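Local coordinates for protein toll (Drosophila melanogaster, PDB 4LXR) that serves as the receptor for activated Spätzle, switching on Toll signalling in innate immunity and in dorsal-ventral patterning of the embryo, at residues A[329-340]-A[353-364]. Sequence-based numbering, arbitrary orientation.
Sequences TLPATLLEHQVN and HLPDSLFAHTTN. With NAG (2-acetamido-2-deoxy-beta-D-glucopyranose), chain L.
Asn364 ND2 carries an N-linked GlcNAc and still gives its N-H to Val339 O in the preceding coil of the solenoid, a nearly straight bond of 2.8 Å with the acceptor close to the amide plane. The sugar spans both coils: NAG O6 donates to Asn340 OD1 at 2.8 Å, and NAG N2 donates almost straight to Thr363 OG1. At the far end Thr329 OG1, placed anti to the backbone N (chi1 -168°) and so brought to His353 O, donates to it at 2.7 Å from above the carbonyl plane, while Thr329 CB lies over one face of the His353 imidazole. A valine in place of Thr329 would probably leave His353 O without this donor. Between the ends, Leu358 CD2 meets Leu330 CD1 at 3.8 Å, Pro355 CB packs on Ala332 CB, and Glu336 CG sits over one face of the His361 ring, toward its rim. One water bridges Ala332 O, Leu335 N and Leu358 O; another joins Leu358 O to His361 N and reaches Leu335 O weakly. These loops of successive leucine-rich repeats in the Toll ectodomain follow the convex side as type I turns, then lead toward the strands; Leu335 and Phe359 reach inward to Leu344 of strand 343-345, which lies between the loops in sequence.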
# COMPACT_ATOMS: atom_id res chain seq x y z
N THR A 329 6.34 -16.58 24.71
CA THR A 329 7.66 -16.00 24.97
C THR A 329 8.74 -16.89 24.35
O THR A 329 8.44 -17.89 23.69
CB THR A 329 7.92 -15.80 26.49
OG1 THR A 329 9.08 -14.98 26.70
CG2 THR A 329 8.09 -17.15 27.18
N LEU A 330 10.00 -16.52 24.57
CA LEU A 330 11.14 -17.29 24.08
C LEU A 330 12.12 -17.45 25.22
O LEU A 330 12.29 -16.53 26.01
CB LEU A 330 11.82 -16.53 22.94
CG LEU A 330 11.02 -16.34 21.65
CD1 LEU A 330 11.86 -15.57 20.65
CD2 LEU A 330 10.61 -17.70 21.09
N PRO A 331 12.79 -18.62 25.32
CA PRO A 331 13.80 -18.76 26.38
C PRO A 331 14.90 -17.75 26.13
O PRO A 331 15.20 -17.48 24.97
CB PRO A 331 14.36 -20.17 26.17
CG PRO A 331 13.55 -20.80 25.07
CD PRO A 331 12.82 -19.72 24.34
N ALA A 332 15.46 -17.18 27.18
CA ALA A 332 16.51 -16.17 27.06
C ALA A 332 17.77 -16.65 26.31
O ALA A 332 18.49 -15.83 25.74
CB ALA A 332 16.89 -15.61 28.46
N THR A 333 18.05 -17.95 26.31
CA THR A 333 19.28 -18.46 25.68
C THR A 333 19.10 -18.86 24.21
O THR A 333 20.06 -19.27 23.55
CB THR A 333 19.90 -19.67 26.45
OG1 THR A 333 18.97 -20.76 26.45
CG2 THR A 333 20.26 -19.29 27.90
N LEU A 334 17.88 -18.75 23.70
CA LEU A 334 17.55 -19.24 22.37
C LEU A 334 18.54 -18.81 21.28
O LEU A 334 18.90 -19.62 20.42
CB LEU A 334 16.14 -18.83 21.95
CG LEU A 334 15.71 -19.51 20.65
CD1 LEU A 334 15.67 -21.03 20.82
CD2 LEU A 334 14.36 -19.00 20.16
N LEU A 335 18.97 -17.55 21.32
CA LEU A 335 19.79 -16.99 20.26
C LEU A 335 21.20 -16.64 20.73
O LEU A 335 21.89 -15.83 20.11
CB LEU A 335 19.13 -15.74 19.67
CG LEU A 335 17.73 -15.95 19.10
CD1 LEU A 335 17.11 -14.63 18.73
CD2 LEU A 335 17.75 -16.87 17.88
N GLU A 336 21.61 -17.26 21.82
CA GLU A 336 22.89 -16.97 22.45
C GLU A 336 24.10 -17.22 21.53
O GLU A 336 25.14 -16.58 21.66
CB GLU A 336 23.01 -17.80 23.73
CG GLU A 336 24.20 -17.50 24.59
CD GLU A 336 24.37 -18.52 25.70
OE1 GLU A 336 23.41 -19.28 25.95
OE2 GLU A 336 25.47 -18.57 26.31
N HIS A 337 23.97 -18.16 20.60
CA HIS A 337 25.09 -18.46 19.71
C HIS A 337 24.94 -17.83 18.32
O HIS A 337 25.86 -17.89 17.50
CB HIS A 337 25.30 -19.98 19.60
CG HIS A 337 25.60 -20.64 20.92
ND1 HIS A 337 26.86 -20.63 21.49
CD2 HIS A 337 24.80 -21.30 21.79
CE1 HIS A 337 26.82 -21.27 22.64
NE2 HIS A 337 25.58 -21.69 22.85
N GLN A 338 23.81 -17.19 18.06
CA GLN A 338 23.53 -16.68 16.72
C GLN A 338 24.19 -15.31 16.42
O GLN A 338 23.52 -14.33 16.11
CB GLN A 338 22.02 -16.67 16.45
CG GLN A 338 21.47 -18.05 16.03
CD GLN A 338 21.64 -19.09 17.12
OE1 GLN A 338 21.13 -18.91 18.23
NE2 GLN A 338 22.37 -20.17 16.83
N VAL A 339 25.51 -15.29 16.46
CA VAL A 339 26.28 -14.08 16.21
C VAL A 339 26.13 -13.52 14.77
O VAL A 339 26.41 -12.35 14.52
CB VAL A 339 27.78 -14.30 16.57
CG1 VAL A 339 28.49 -15.18 15.52
CG2 VAL A 339 28.49 -12.98 16.74
N ASN A 340 25.68 -14.36 13.84
CA ASN A 340 25.57 -13.94 12.44
C ASN A 340 24.13 -13.76 11.96
O ASN A 340 23.90 -13.61 10.76
CB ASN A 340 26.26 -14.96 11.52
CG ASN A 340 27.76 -14.97 11.70
OD1 ASN A 340 28.42 -13.94 11.54
ND2 ASN A 340 28.31 -16.13 12.04
N HIS A 353 6.02 -11.06 26.31
CA HIS A 353 7.30 -10.50 26.73
C HIS A 353 8.50 -11.26 26.15
O HIS A 353 8.42 -12.45 25.86
CB HIS A 353 7.40 -10.47 28.26
CG HIS A 353 7.29 -11.83 28.89
ND1 HIS A 353 8.38 -12.66 29.06
CD2 HIS A 353 6.22 -12.50 29.38
CE1 HIS A 353 7.99 -13.78 29.63
NE2 HIS A 353 6.68 -13.70 29.84
N LEU A 354 9.59 -10.53 25.97
CA LEU A 354 10.86 -11.08 25.51
C LEU A 354 11.87 -10.82 26.61
O LEU A 354 11.89 -9.73 27.19
CB LEU A 354 11.30 -10.37 24.23
CG LEU A 354 10.32 -10.40 23.07
CD1 LEU A 354 10.80 -9.49 21.96
CD2 LEU A 354 10.13 -11.82 22.56
N PRO A 355 12.72 -11.81 26.92
CA PRO A 355 13.72 -11.59 27.96
C PRO A 355 14.70 -10.52 27.51
O PRO A 355 15.06 -10.50 26.34
CB PRO A 355 14.43 -12.94 28.06
CG PRO A 355 13.42 -13.92 27.56
CD PRO A 355 12.75 -13.20 26.42
N ASP A 356 15.11 -9.68 28.44
CA ASP A 356 16.03 -8.58 28.19
C ASP A 356 17.33 -9.01 27.52
O ASP A 356 17.94 -8.24 26.78
CB ASP A 356 16.34 -7.83 29.49
CG ASP A 356 15.29 -6.76 29.82
OD1 ASP A 356 14.45 -6.45 28.94
OD2 ASP A 356 15.32 -6.21 30.93
N SER A 357 17.76 -10.25 27.79
CA SER A 357 19.04 -10.74 27.29
C SER A 357 18.91 -11.52 25.97
O SER A 357 19.90 -12.03 25.43
CB SER A 357 19.72 -11.60 28.36
OG SER A 357 19.13 -12.90 28.47
N LEU A 358 17.70 -11.59 25.42
CA LEU A 358 17.47 -12.45 24.25
C LEU A 358 18.34 -12.06 23.05
O LEU A 358 18.87 -12.93 22.34
CB LEU A 358 15.98 -12.45 23.87
CG LEU A 358 15.59 -13.23 22.60
CD1 LEU A 358 15.81 -14.74 22.78
CD2 LEU A 358 14.15 -12.94 22.19
N PHE A 359 18.52 -10.75 22.85
CA PHE A 359 19.27 -10.23 21.71
C PHE A 359 20.65 -9.74 22.14
O PHE A 359 21.22 -8.85 21.52
CB PHE A 359 18.52 -9.07 21.02
CG PHE A 359 17.15 -9.46 20.52
CD1 PHE A 359 16.99 -10.53 19.65
CD2 PHE A 359 16.02 -8.76 20.93
CE1 PHE A 359 15.73 -10.90 19.18
CE2 PHE A 359 14.74 -9.13 20.49
CZ PHE A 359 14.59 -10.20 19.61
N ALA A 360 21.18 -10.33 23.21
CA ALA A 360 22.48 -9.88 23.71
C ALA A 360 23.63 -10.22 22.77
O ALA A 360 24.63 -9.50 22.73
CB ALA A 360 22.74 -10.42 25.11
N HIS A 361 23.51 -11.31 22.00
CA HIS A 361 24.60 -11.75 21.15
C HIS A 361 24.33 -11.61 19.65
O HIS A 361 25.22 -11.81 18.84
CB HIS A 361 25.01 -13.21 21.47
CG HIS A 361 25.49 -13.41 22.87
ND1 HIS A 361 24.63 -13.44 23.95
CD2 HIS A 361 26.73 -13.58 23.38
CE1 HIS A 361 25.32 -13.62 25.06
NE2 HIS A 361 26.60 -13.71 24.75
N THR A 362 23.10 -11.26 19.27
CA THR A 362 22.78 -11.15 17.85
C THR A 362 23.15 -9.77 17.35
O THR A 362 22.28 -9.03 16.90
CB THR A 362 21.29 -11.33 17.58
OG1 THR A 362 20.56 -10.39 18.38
CG2 THR A 362 20.84 -12.75 17.91
N THR A 363 24.43 -9.44 17.43
CA THR A 363 24.88 -8.08 17.21
C THR A 363 24.88 -7.69 15.74
O THR A 363 25.06 -6.52 15.41
CB THR A 363 26.28 -7.83 17.82
OG1 THR A 363 27.23 -8.72 17.24
CG2 THR A 363 26.25 -8.05 19.32
N ASN A 364 24.66 -8.67 14.86
CA ASN A 364 24.61 -8.42 13.42
C ASN A 364 23.18 -8.30 12.88
O ASN A 364 22.98 -8.13 11.68
CB ASN A 364 25.34 -9.54 12.66
CG ASN A 364 26.82 -9.30 12.57
OD1 ASN A 364 27.26 -8.27 12.09
ND2 ASN A 364 27.61 -10.27 13.05
C1 NAG L . 29.03 -9.96 12.96
C2 NAG L . 29.39 -9.77 14.46
C3 NAG L . 30.90 -9.87 14.69
C4 NAG L . 31.44 -11.16 14.10
C5 NAG L . 31.12 -11.19 12.61
C6 NAG L . 31.60 -12.44 11.92
C7 NAG L . 29.20 -7.30 14.49
C8 NAG L . 28.57 -6.12 15.18
N2 NAG L . 28.88 -8.51 14.98
O3 NAG L . 31.18 -9.81 16.08
O4 NAG L . 32.84 -11.29 14.34
O5 NAG L . 29.69 -11.15 12.45
O6 NAG L . 31.05 -13.60 12.53
O7 NAG L . 29.94 -7.16 13.52
O HOH W 1 19.32 -15.47 23.26
O HOH W 2 21.29 -13.35 21.56
O HOH W 3 23.30 -11.22 14.66